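Local structure of pancreatic lipase related protein 2 (1W52) at residues N231-S242 with Y260-Y271; K414-I422 with T440-L449. The protein probably hydrolyses galactolipids and triacylglycerols, releasing fatty acids, as a secreted lipase of the alpha/beta hydrolase superfamily. One frame throughout, in Å; residues are numbered along the deposited sequence.

Interaction 1: N231-S242 with Y260-Y271; sequences NGGKQMPGCKRS and YLACNHLKSFEY. With DDQ (decylamine-N,N-dimethyl-N-oxide), chain B; DDQ (decylamine-N,N-dimethyl-N-oxide), chain C.
The N231 amide sits beside the Y271 hydroxyl, the amide and ring planes 75° apart. ND2 makes no hydrogen bond to that hydroxyl. Its stronger partner is T331 OG1, and it also gives a weak bond to M236 SD. M236 is gripped at both ends. Its backbone N donates to N264 OD1 at 3.0 Å, nearly straight at 171°. Its SD lies at the edge of the Y271 ring, 3.7 Å from Y271 CE2, a Met-aromatic contact. M236 bends at chi2, which turns SD toward that ring, and M236 CG passes K267 CB at 3.7 Å. P237 and G238 form the middle of a type II beta turn from M236 to C239. The positive phi of G238 suits its third position. C239 is bonded to C263, SG to SG 2.1 Å, with chi3 -78°. This disulfide closes the loop that carries the lid in pancreatic lipases. In this proteolysed form the flap is cleaved. K240 CB meets Y260 CE1 obliquely at 3.5 Å. Atom C6 of the chain B detergent lies over one face of the Y260 ring, 3.8 Å from CG. S242 CB then meets L261 CD2 at 3.8 Å. H265 points from the helix away from this loop. It bonds D178 and S154 in the predicted triad, and the chain C detergent approaches its ring. The loop leaves strand 226-230, with N231 joined by its backbone to L329 of strand 325-329. Helix 257-277 lies between this loop and strands 148-153 and 173-177, which S268 and F269 touch.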
loop_
_atom_site.group_PDB
_atom_site.type_symbol
_atom_site.label_atom_id
_atom_site.label_comp_id
_atom_site.label_asym_id
_atom_site.label_seq_id
_atom_site.Cartn_x
_atom_site.Cartn_y
_atom_site.Cartn_z
ATOM N N ASN A 231 2.691 3.557 -7.500
ATOM C CA ASN A 231 2.636 3.499 -8.940
ATOM C C ASN A 231 1.433 4.187 -9.489
ATOM O O ASN A 231 0.901 3.716 -10.501
ATOM C CB ASN A 231 2.638 2.069 -9.321
ATOM C CG ASN A 231 3.679 1.295 -8.523
ATOM O OD1 ASN A 231 4.866 1.679 -8.539
ATOM N ND2 ASN A 231 3.261 0.221 -7.827
ATOM N N GLY A 232 0.981 5.285 -8.875
ATOM C CA GLY A 232 -0.279 5.888 -9.294
ATOM C C GLY A 232 -1.558 5.146 -8.869
ATOM O O GLY A 232 -2.684 5.624 -9.051
ATOM N N GLY A 233 -1.398 3.982 -8.277
ATOM C CA GLY A 233 -2.530 3.251 -7.767
ATOM C C GLY A 233 -3.521 2.609 -8.724
ATOM O O GLY A 233 -4.506 2.049 -8.280
ATOM N N LYS A 234 -3.259 2.646 -10.020
ATOM C CA LYS A 234 -4.180 2.018 -10.974
ATOM C C LYS A 234 -3.584 0.753 -11.625
ATOM O O LYS A 234 -4.308 -0.200 -11.857
ATOM C CB LYS A 234 -4.664 3.055 -12.004
ATOM C CG LYS A 234 -5.262 4.293 -11.320
ATOM C CD LYS A 234 -6.397 5.021 -12.074
ATOM C CE LYS A 234 -5.972 6.391 -12.602
ATOM N NZ LYS A 234 -5.452 6.273 -14.047
ATOM N N GLN A 235 -2.284 0.723 -11.893
ATOM C CA GLN A 235 -1.690 -0.423 -12.541
ATOM C C GLN A 235 -0.394 -0.683 -11.839
ATOM O O GLN A 235 0.480 0.111 -11.828
ATOM C CB GLN A 235 -1.496 -0.163 -14.038
ATOM C CG GLN A 235 -2.878 -0.038 -14.875
ATOM C CD GLN A 235 -2.760 0.707 -16.287
ATOM O OE1 GLN A 235 -1.669 1.129 -16.701
ATOM N NE2 GLN A 235 -3.891 0.841 -16.989
ATOM N N MET A 236 -0.321 -1.793 -11.160
ATOM C CA MET A 236 0.799 -2.089 -10.316
ATOM C C MET A 236 1.730 -2.900 -11.199
ATOM O O MET A 236 1.264 -3.732 -11.937
ATOM C CB MET A 236 0.389 -2.960 -9.099
ATOM C CG MET A 236 -0.527 -2.338 -8.100
ATOM S SD MET A 236 0.014 -0.731 -7.581
ATOM C CE MET A 236 -1.000 0.374 -8.572
ATOM N N PRO A 237 3.034 -2.657 -11.089
ATOM C CA PRO A 237 4.062 -3.482 -11.690
ATOM C C PRO A 237 4.029 -4.866 -11.159
ATOM O O PRO A 237 3.833 -5.034 -9.931
ATOM C CB PRO A 237 5.339 -2.805 -11.216
ATOM C CG PRO A 237 4.930 -1.427 -11.134
ATOM C CD PRO A 237 3.647 -1.522 -10.394
ATOM N N GLY A 238 4.260 -5.821 -12.064
ATOM C CA GLY A 238 4.271 -7.233 -11.757
ATOM C C GLY A 238 2.973 -7.858 -12.225
ATOM O O GLY A 238 2.850 -9.076 -12.318
ATOM N N CYS A 239 1.985 -7.019 -12.475
ATOM C CA CYS A 239 0.666 -7.467 -12.850
ATOM C C CYS A 239 0.485 -7.164 -14.313
ATOM O O CYS A 239 1.042 -6.185 -14.807
ATOM C CB CYS A 239 -0.403 -6.688 -12.077
ATOM S SG CYS A 239 -0.344 -6.901 -10.314
ATOM N N LYS A 240 -0.279 -8.024 -14.991
ATOM C CA LYS A 240 -0.933 -7.695 -16.261
ATOM C C LYS A 240 -2.362 -7.241 -15.916
ATOM O O LYS A 240 -2.996 -7.840 -15.063
ATOM C CB LYS A 240 -0.965 -8.934 -17.111
ATOM C CG LYS A 240 0.370 -9.713 -17.172
ATOM C CD LYS A 240 0.469 -10.653 -18.444
ATOM C CE LYS A 240 -0.075 -10.017 -19.812
ATOM N NZ LYS A 240 -1.038 -10.880 -20.601
ATOM N N ARG A 241 -2.883 -6.207 -16.542
ATOM C CA ARG A 241 -4.145 -5.629 -16.052
ATOM C C ARG A 241 -5.501 -6.503 -16.074
ATOM O O ARG A 241 -5.471 -7.704 -15.914
ATOM C CB ARG A 241 -4.333 -4.285 -16.755
ATOM C CG ARG A 241 -3.074 -3.521 -16.837
ATOM C CD ARG A 241 -2.967 -2.872 -18.064
ATOM N NE ARG A 241 -1.669 -2.290 -18.156
ATOM C CZ ARG A 241 -1.323 -1.497 -19.147
ATOM N NH1 ARG A 241 -2.202 -1.225 -20.122
ATOM N NH2 ARG A 241 -0.099 -0.967 -19.178
ATOM N N SER A 242 -6.680 -5.876 -16.220
ATOM C CA SER A 242 -7.993 -6.561 -16.289
ATOM C C SER A 242 -8.714 -6.222 -17.596
ATOM O O SER A 242 -9.507 -5.272 -17.651
ATOM C CB SER A 242 -8.892 -6.147 -15.101
ATOM O OG SER A 242 -9.978 -5.309 -15.498
ATOM N N TYR A 260 -5.159 -13.129 -12.794
ATOM C CA TYR A 260 -5.219 -12.069 -13.783
ATOM C C TYR A 260 -6.028 -10.899 -13.309
ATOM O O TYR A 260 -5.514 -9.820 -13.216
ATOM C CB TYR A 260 -5.786 -12.571 -15.113
ATOM C CG TYR A 260 -5.660 -11.486 -16.169
ATOM C CD1 TYR A 260 -4.412 -11.101 -16.640
ATOM C CD2 TYR A 260 -6.775 -10.803 -16.647
ATOM C CE1 TYR A 260 -4.267 -10.077 -17.595
ATOM C CE2 TYR A 260 -6.656 -9.778 -17.616
ATOM C CZ TYR A 260 -5.396 -9.430 -18.092
ATOM O OH TYR A 260 -5.182 -8.416 -19.010
ATOM N N LEU A 261 -7.288 -11.164 -12.993
ATOM C CA LEU A 261 -8.260 -10.141 -12.574
ATOM C C LEU A 261 -8.133 -9.643 -11.120
ATOM O O LEU A 261 -8.711 -8.630 -10.845
ATOM C CB LEU A 261 -9.718 -10.635 -12.762
ATOM C CG LEU A 261 -10.160 -10.953 -14.168
ATOM C CD1 LEU A 261 -11.572 -11.430 -14.133
ATOM C CD2 LEU A 261 -10.044 -9.743 -15.071
ATOM N N ALA A 262 -7.394 -10.285 -10.206
ATOM C CA ALA A 262 -7.225 -9.744 -8.821
ATOM C C ALA A 262 -5.800 -9.262 -8.422
ATOM O O ALA A 262 -5.562 -8.810 -7.295
ATOM C CB ALA A 262 -7.646 -10.798 -7.800
ATOM N N CYS A 263 -4.827 -9.398 -9.307
ATOM C CA CYS A 263 -3.448 -9.160 -8.927
ATOM C C CYS A 263 -3.177 -7.717 -8.350
ATOM O O CYS A 263 -2.562 -7.584 -7.264
ATOM C CB CYS A 263 -2.583 -9.471 -10.117
ATOM S SG CYS A 263 -0.909 -8.869 -10.041
ATOM N N ASN A 264 -3.632 -6.672 -9.050
ATOM C CA ASN A 264 -3.517 -5.327 -8.559
ATOM C C ASN A 264 -4.236 -5.130 -7.241
ATOM O O ASN A 264 -3.704 -4.513 -6.317
ATOM C CB ASN A 264 -4.168 -4.360 -9.514
ATOM C CG ASN A 264 -3.545 -4.357 -10.891
ATOM O OD1 ASN A 264 -2.443 -3.912 -11.102
ATOM N ND2 ASN A 264 -4.297 -4.841 -11.843
ATOM N N HIS A 265 -5.472 -5.602 -7.143
ATOM C CA HIS A 265 -6.264 -5.498 -5.868
ATOM C C HIS A 265 -5.476 -6.053 -4.664
ATOM O O HIS A 265 -5.544 -5.547 -3.542
ATOM C CB HIS A 265 -7.565 -6.293 -6.048
ATOM C CG HIS A 265 -8.635 -6.011 -5.052
ATOM N ND1 HIS A 265 -9.016 -4.740 -4.700
ATOM C CD2 HIS A 265 -9.480 -6.855 -4.416
ATOM C CE1 HIS A 265 -10.018 -4.817 -3.838
ATOM N NE2 HIS A 265 -10.327 -6.089 -3.658
ATOM N N LEU A 266 -4.709 -7.095 -4.949
ATOM C CA LEU A 266 -3.961 -7.790 -3.947
ATOM C C LEU A 266 -2.632 -7.125 -3.679
ATOM O O LEU A 266 -2.047 -7.366 -2.652
ATOM C CB LEU A 266 -3.748 -9.244 -4.369
ATOM C CG LEU A 266 -5.020 -10.074 -4.565
ATOM C CD1 LEU A 266 -4.665 -11.495 -4.695
ATOM C CD2 LEU A 266 -6.068 -10.008 -3.504
ATOM N N LYS A 267 -2.111 -6.301 -4.558
ATOM C CA LYS A 267 -0.806 -5.757 -4.254
ATOM C C LYS A 267 -0.867 -4.866 -2.982
ATOM O O LYS A 267 0.102 -4.674 -2.294
ATOM C CB LYS A 267 -0.248 -4.993 -5.467
ATOM C CG LYS A 267 0.352 -5.868 -6.649
ATOM C CD LYS A 267 1.732 -6.505 -6.328
ATOM C CE LYS A 267 2.551 -6.862 -7.626
ATOM N NZ LYS A 267 2.418 -8.264 -8.032
ATOM N N SER A 268 -2.035 -4.343 -2.671
ATOM C CA SER A 268 -2.230 -3.577 -1.485
ATOM C C SER A 268 -1.763 -4.308 -0.238
ATOM O O SER A 268 -1.044 -3.737 0.574
ATOM C CB SER A 268 -3.713 -3.229 -1.377
ATOM O OG SER A 268 -4.511 -4.378 -1.164
ATOM N N PHE A 269 -2.176 -5.550 -0.058
ATOM C CA PHE A 269 -1.698 -6.302 1.125
ATOM C C PHE A 269 -0.303 -6.922 0.984
ATOM O O PHE A 269 0.264 -7.449 1.925
ATOM C CB PHE A 269 -2.705 -7.365 1.632
ATOM C CG PHE A 269 -2.794 -8.598 0.799
ATOM C CD1 PHE A 269 -1.763 -9.508 0.770
ATOM C CD2 PHE A 269 -3.956 -8.879 0.080
ATOM C CE1 PHE A 269 -1.880 -10.686 0.024
ATOM C CE2 PHE A 269 -4.067 -10.044 -0.645
ATOM C CZ PHE A 269 -3.031 -10.950 -0.666
ATOM N N GLU A 270 0.208 -6.868 -0.215
ATOM C CA GLU A 270 1.505 -7.346 -0.489
ATOM C C GLU A 270 2.417 -6.263 -0.033
ATOM O O GLU A 270 3.259 -6.482 0.811
ATOM C CB GLU A 270 1.637 -7.539 -1.974
ATOM C CG GLU A 270 0.735 -8.618 -2.518
ATOM C CD GLU A 270 1.467 -9.869 -2.406
ATOM O OE1 GLU A 270 1.727 -10.250 -1.259
ATOM O OE2 GLU A 270 1.876 -10.385 -3.433
ATOM N N TYR A 271 2.230 -5.073 -0.574
ATOM C CA TYR A 271 3.102 -4.001 -0.233
ATOM C C TYR A 271 3.075 -3.829 1.287
ATOM O O TYR A 271 4.119 -3.707 1.945
ATOM C CB TYR A 271 2.669 -2.717 -0.897
ATOM C CG TYR A 271 2.633 -2.713 -2.403
ATOM C CD1 TYR A 271 3.419 -3.546 -3.161
ATOM C CD2 TYR A 271 1.807 -1.835 -3.077
ATOM C CE1 TYR A 271 3.354 -3.518 -4.552
ATOM C CE2 TYR A 271 1.741 -1.804 -4.473
ATOM C CZ TYR A 271 2.514 -2.646 -5.202
ATOM O OH TYR A 271 2.451 -2.608 -6.584
HETATM N N1 DDQ B . -13.173 -13.943 -17.465
HETATM O O1 DDQ B . -13.013 -14.564 -18.577
HETATM C CM1 DDQ B . -13.621 -12.509 -17.655
HETATM C CM2 DDQ B . -14.154 -14.724 -16.571
HETATM C C1 DDQ B . -11.742 -13.906 -17.015
HETATM C C2 DDQ B . -10.846 -13.208 -18.055
HETATM C C3 DDQ B . -9.837 -14.170 -18.648
HETATM C C4 DDQ B . -8.431 -13.569 -18.713
HETATM C C5 DDQ B . -7.404 -14.638 -18.436
HETATM C C6 DDQ B . -6.055 -14.144 -18.881
HETATM C C7 DDQ B . -4.968 -15.023 -18.269
HETATM C C8 DDQ B . -3.562 -14.517 -18.618
HETATM C C9 DDQ B . -2.943 -15.276 -19.805
HETATM C C10 DDQ B . -3.376 -14.809 -21.218
HETATM N N1 DDQ C . -7.487 -15.082 -2.497
HETATM O O1 DDQ C . -6.965 -14.666 -1.434
HETATM C CM1 DDQ C . -6.439 -15.823 -3.287
HETATM C CM2 DDQ C . -8.621 -16.010 -2.210
HETATM C C1 DDQ C . -7.906 -13.815 -3.170
HETATM C C2 DDQ C . -9.319 -13.297 -2.872
HETATM C C3 DDQ C . -10.084 -13.190 -4.186
HETATM C C4 DDQ C . -10.128 -11.782 -4.761
HETATM C C5 DDQ C . -11.562 -11.326 -4.964
HETATM C C6 DDQ C . -11.486 -9.927 -5.511
HETATM C C7 DDQ C . -12.843 -9.300 -5.640
HETATM C C8 DDQ C . -12.964 -8.040 -4.805
HETATM C C9 DDQ C . -14.429 -7.590 -4.771
HETATM C C10 DDQ C . -14.620 -6.090 -4.728
#

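Interaction 2: K414-I422 with T440-L449; sequences KPQLGASRI and TVQDNVEQSL
T440 reaches Q416 with its hydroxyl. OG1 donates to Q416 O, although the modelled length, 2.5 Å, is too short to trust in detail. A chi1 of 88° sets OG1 between the backbone N and the carbonyl carbon. A valine here would probably leave Q416 O without this donor and the two loops less firmly joined. T440 CB faces G418 CA at 3.7 Å, where a side chain on G418 would collide. Q416 and Q442 lie across each other, CG to CG 3.7 Å, their amide planes 76° apart. The residues Q416 to G418 and T440 to Q442 run antiparallel, without regular strand pairing. Both segments belong to the PLAT/LH2 domain, a beta sandwich in this family, and join two of its loops. Further along, the Q447 side chain reaches toward G418, though its amide is placed with some doubt. L449 makes the apolar end, CD2 meeting I422 CG1 at 3.7 Å. Beyond these, F435 of strand 435-436 is touched by both I422 and L449. I346 also meets I422. W405 NE1 bonds Q442 O, and the R421 backbone is bonded to T347.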
loop_
_atom_site.group_PDB
_atom_site.type_symbol
_atom_site.label_atom_id
_atom_site.label_comp_id
_atom_site.label_asym_id
_atom_site.label_seq_id
_atom_site.Cartn_x
_atom_site.Cartn_y
_atom_site.Cartn_z
ATOM N N LYS A 414 29.946 12.417 -35.812
ATOM C CA LYS A 414 30.372 11.421 -34.785
ATOM C C LYS A 414 31.170 12.080 -33.651
ATOM O O LYS A 414 32.289 11.641 -33.355
ATOM C CB LYS A 414 31.135 10.205 -35.357
ATOM C CG LYS A 414 30.219 9.188 -36.024
ATOM C CD LYS A 414 30.957 8.236 -36.937
ATOM C CE LYS A 414 30.520 8.437 -38.380
ATOM N NZ LYS A 414 31.200 7.518 -39.336
ATOM N N PRO A 415 30.583 13.096 -32.993
ATOM C CA PRO A 415 31.361 14.031 -32.152
ATOM C C PRO A 415 31.928 13.445 -30.845
ATOM O O PRO A 415 31.680 12.280 -30.526
ATOM C CB PRO A 415 30.359 15.159 -31.860
ATOM C CG PRO A 415 29.202 14.893 -32.808
ATOM C CD PRO A 415 29.143 13.428 -32.960
ATOM N N GLN A 416 32.696 14.246 -30.112
ATOM C CA GLN A 416 33.366 13.767 -28.902
ATOM C C GLN A 416 32.604 14.269 -27.688
ATOM O O GLN A 416 32.971 15.284 -27.088
ATOM C CB GLN A 416 34.828 14.227 -28.882
ATOM C CG GLN A 416 35.601 13.883 -30.167
ATOM C CD GLN A 416 37.087 13.641 -29.930
ATOM O OE1 GLN A 416 37.867 14.590 -29.853
ATOM N NE2 GLN A 416 37.479 12.372 -29.824
ATOM N N LEU A 417 31.546 13.539 -27.325
ATOM C CA LEU A 417 30.469 14.112 -26.500
ATOM C C LEU A 417 30.689 14.123 -24.961
ATOM O O LEU A 417 30.811 15.209 -24.365
ATOM C CB LEU A 417 29.095 13.519 -26.891
ATOM C CG LEU A 417 28.014 14.604 -27.141
ATOM C CD1 LEU A 417 28.359 15.502 -28.328
ATOM C CD2 LEU A 417 26.606 14.034 -27.342
ATOM N N GLY A 418 30.732 12.952 -24.321
ATOM C CA GLY A 418 30.869 12.866 -22.865
ATOM C C GLY A 418 29.742 13.463 -22.008
ATOM O O GLY A 418 28.562 13.436 -22.361
ATOM N N ALA A 419 30.106 13.989 -20.848
ATOM C CA ALA A 419 29.127 14.569 -19.942
ATOM C C ALA A 419 29.889 15.343 -18.903
ATOM O O ALA A 419 30.580 14.753 -18.057
ATOM C CB ALA A 419 28.298 13.501 -19.281
ATOM N N SER A 420 29.779 16.668 -19.007
ATOM C CA SER A 420 30.398 17.615 -18.074
ATOM C C SER A 420 30.138 17.191 -16.626
ATOM O O SER A 420 31.087 16.976 -15.841
ATOM C CB SER A 420 29.847 19.036 -18.331
ATOM O OG SER A 420 30.340 19.988 -17.403
ATOM N N ARG A 421 28.846 17.058 -16.292
ATOM C CA ARG A 421 28.421 16.686 -14.946
ATOM C C ARG A 421 27.165 15.784 -14.928
ATOM O O ARG A 421 26.339 15.809 -15.844
ATOM C CB ARG A 421 28.277 17.954 -14.068
ATOM C CG ARG A 421 29.614 18.744 -13.919
ATOM C CD ARG A 421 29.581 20.013 -13.068
ATOM N NE ARG A 421 30.713 20.893 -13.382
ATOM C CZ ARG A 421 31.115 21.930 -12.649
ATOM N NH1 ARG A 421 30.490 22.258 -11.523
ATOM N NH2 ARG A 421 32.158 22.651 -13.046
ATOM N N ILE A 422 27.102 14.953 -13.882
ATOM C CA ILE A 422 25.999 14.032 -13.581
ATOM C C ILE A 422 25.573 14.184 -12.100
ATOM O O ILE A 422 25.947 13.365 -11.244
ATOM C CB ILE A 422 26.419 12.541 -13.829
ATOM C CG1 ILE A 422 26.908 12.325 -15.261
ATOM C CG2 ILE A 422 25.264 11.565 -13.502
ATOM C CD1 ILE A 422 27.351 10.889 -15.539
ATOM N N THR A 440 35.943 13.779 -22.491
ATOM C CA THR A 440 34.702 13.437 -23.195
ATOM C C THR A 440 34.937 12.453 -24.342
ATOM O O THR A 440 34.903 12.827 -25.518
ATOM C CB THR A 440 33.924 14.719 -23.698
ATOM O OG1 THR A 440 34.373 15.116 -25.000
ATOM C CG2 THR A 440 34.137 15.965 -22.800
ATOM N N VAL A 441 35.162 11.188 -23.982
ATOM C CA VAL A 441 35.308 10.126 -24.969
ATOM C C VAL A 441 33.981 10.057 -25.753
ATOM O O VAL A 441 32.882 10.258 -25.204
ATOM C CB VAL A 441 35.713 8.711 -24.364
ATOM C CG1 VAL A 441 37.028 8.762 -23.558
ATOM C CG2 VAL A 441 34.598 8.146 -23.520
ATOM N N GLN A 442 34.128 9.781 -27.044
ATOM C CA GLN A 442 33.071 9.913 -28.040
ATOM C C GLN A 442 31.821 9.142 -27.641
ATOM O O GLN A 442 31.005 9.664 -26.879
ATOM C CB GLN A 442 33.593 9.461 -29.425
ATOM C CG GLN A 442 34.786 10.267 -29.956
ATOM C CD GLN A 442 35.249 9.813 -31.328
ATOM O OE1 GLN A 442 35.078 8.646 -31.700
ATOM N NE2 GLN A 442 35.840 10.734 -32.084
ATOM N N ASP A 443 31.712 7.901 -28.137
ATOM C CA ASP A 443 30.493 7.089 -28.066
ATOM C C ASP A 443 30.729 5.764 -27.367
ATOM O O ASP A 443 31.863 5.326 -27.243
ATOM C CB ASP A 443 29.940 6.808 -29.466
ATOM C CG ASP A 443 28.568 6.174 -29.424
ATOM O OD1 ASP A 443 28.480 4.941 -29.283
ATOM O OD2 ASP A 443 27.519 6.833 -29.492
ATOM N N ASN A 444 29.643 5.140 -26.914
ATOM C CA ASN A 444 29.668 3.773 -26.400
ATOM C C ASN A 444 30.907 3.525 -25.536
ATOM O O ASN A 444 31.841 2.832 -25.951
ATOM C CB ASN A 444 29.593 2.757 -27.550
ATOM C CG ASN A 444 28.576 1.696 -27.304
ATOM O OD1 ASN A 444 28.836 0.705 -26.634
ATOM N ND2 ASN A 444 27.403 1.895 -27.837
ATOM N N VAL A 445 30.930 4.130 -24.353
ATOM C CA VAL A 445 32.019 3.902 -23.398
ATOM C C VAL A 445 31.436 3.732 -21.987
ATOM O O VAL A 445 30.266 4.031 -21.754
ATOM C CB VAL A 445 33.091 5.060 -23.452
ATOM C CG1 VAL A 445 34.396 4.661 -22.740
ATOM C CG2 VAL A 445 33.400 5.456 -24.891
ATOM N N GLU A 446 32.234 3.218 -21.054
ATOM C CA GLU A 446 31.871 3.266 -19.640
ATOM C C GLU A 446 32.729 4.310 -18.881
ATOM O O GLU A 446 33.255 4.048 -17.776
ATOM C CB GLU A 446 31.920 1.869 -19.032
ATOM C CG GLU A 446 30.808 0.991 -19.586
ATOM C CD GLU A 446 31.129 -0.485 -19.511
ATOM O OE1 GLU A 446 32.190 -0.888 -20.029
ATOM O OE2 GLU A 446 30.322 -1.247 -18.941
ATOM N N GLN A 447 32.841 5.488 -19.527
ATOM C CA GLN A 447 33.378 6.749 -18.979
ATOM C C GLN A 447 32.949 6.953 -17.527
ATOM O O GLN A 447 31.937 7.607 -17.277
ATOM C CB GLN A 447 32.883 7.925 -19.866
ATOM C CG GLN A 447 32.657 9.299 -19.192
ATOM C CD GLN A 447 31.829 10.240 -20.042
ATOM O OE1 GLN A 447 31.326 11.266 -19.573
ATOM N NE2 GLN A 447 31.690 9.900 -21.293
ATOM N N SER A 448 33.701 6.401 -16.569
ATOM C CA SER A 448 33.254 6.413 -15.168
ATOM C C SER A 448 33.498 7.784 -14.500
ATOM O O SER A 448 34.564 8.021 -13.929
ATOM C CB SER A 448 33.913 5.275 -14.377
ATOM O OG SER A 448 33.859 4.059 -15.097
ATOM N N LEU A 449 32.517 8.690 -14.579
ATOM C CA LEU A 449 32.620 10.001 -13.917
ATOM C C LEU A 449 32.825 9.769 -12.398
ATOM O O LEU A 449 32.351 8.755 -11.873
ATOM C CB LEU A 449 31.367 10.855 -14.213
ATOM C CG LEU A 449 31.464 11.969 -15.276
ATOM C CD1 LEU A 449 31.326 11.438 -16.687
ATOM C CD2 LEU A 449 30.472 13.100 -15.073
#

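From the N terminus, the chain passes through most of the lipase domain before interaction 1. There 231-242 leaves strand 226-230 and meets helix 257-277. The contact closes a loop of 17 intervening residues, of which 243-246 are not modelled. The chain then completes the helix, adds strands 285-286 and 325-329 to the large mixed sheet and enters the PLAT/LH2 domain. There interaction 2 closes a second loop, also of 17 residues, which carries strand 435-436. The two contacts are in series and neither nest nor cross. The centres of interactions 1 and 2 are about 39 Å apart. The nearest atoms of interactions 1 and 2 are about 23 Å apart. Each ties together parts of its own domain.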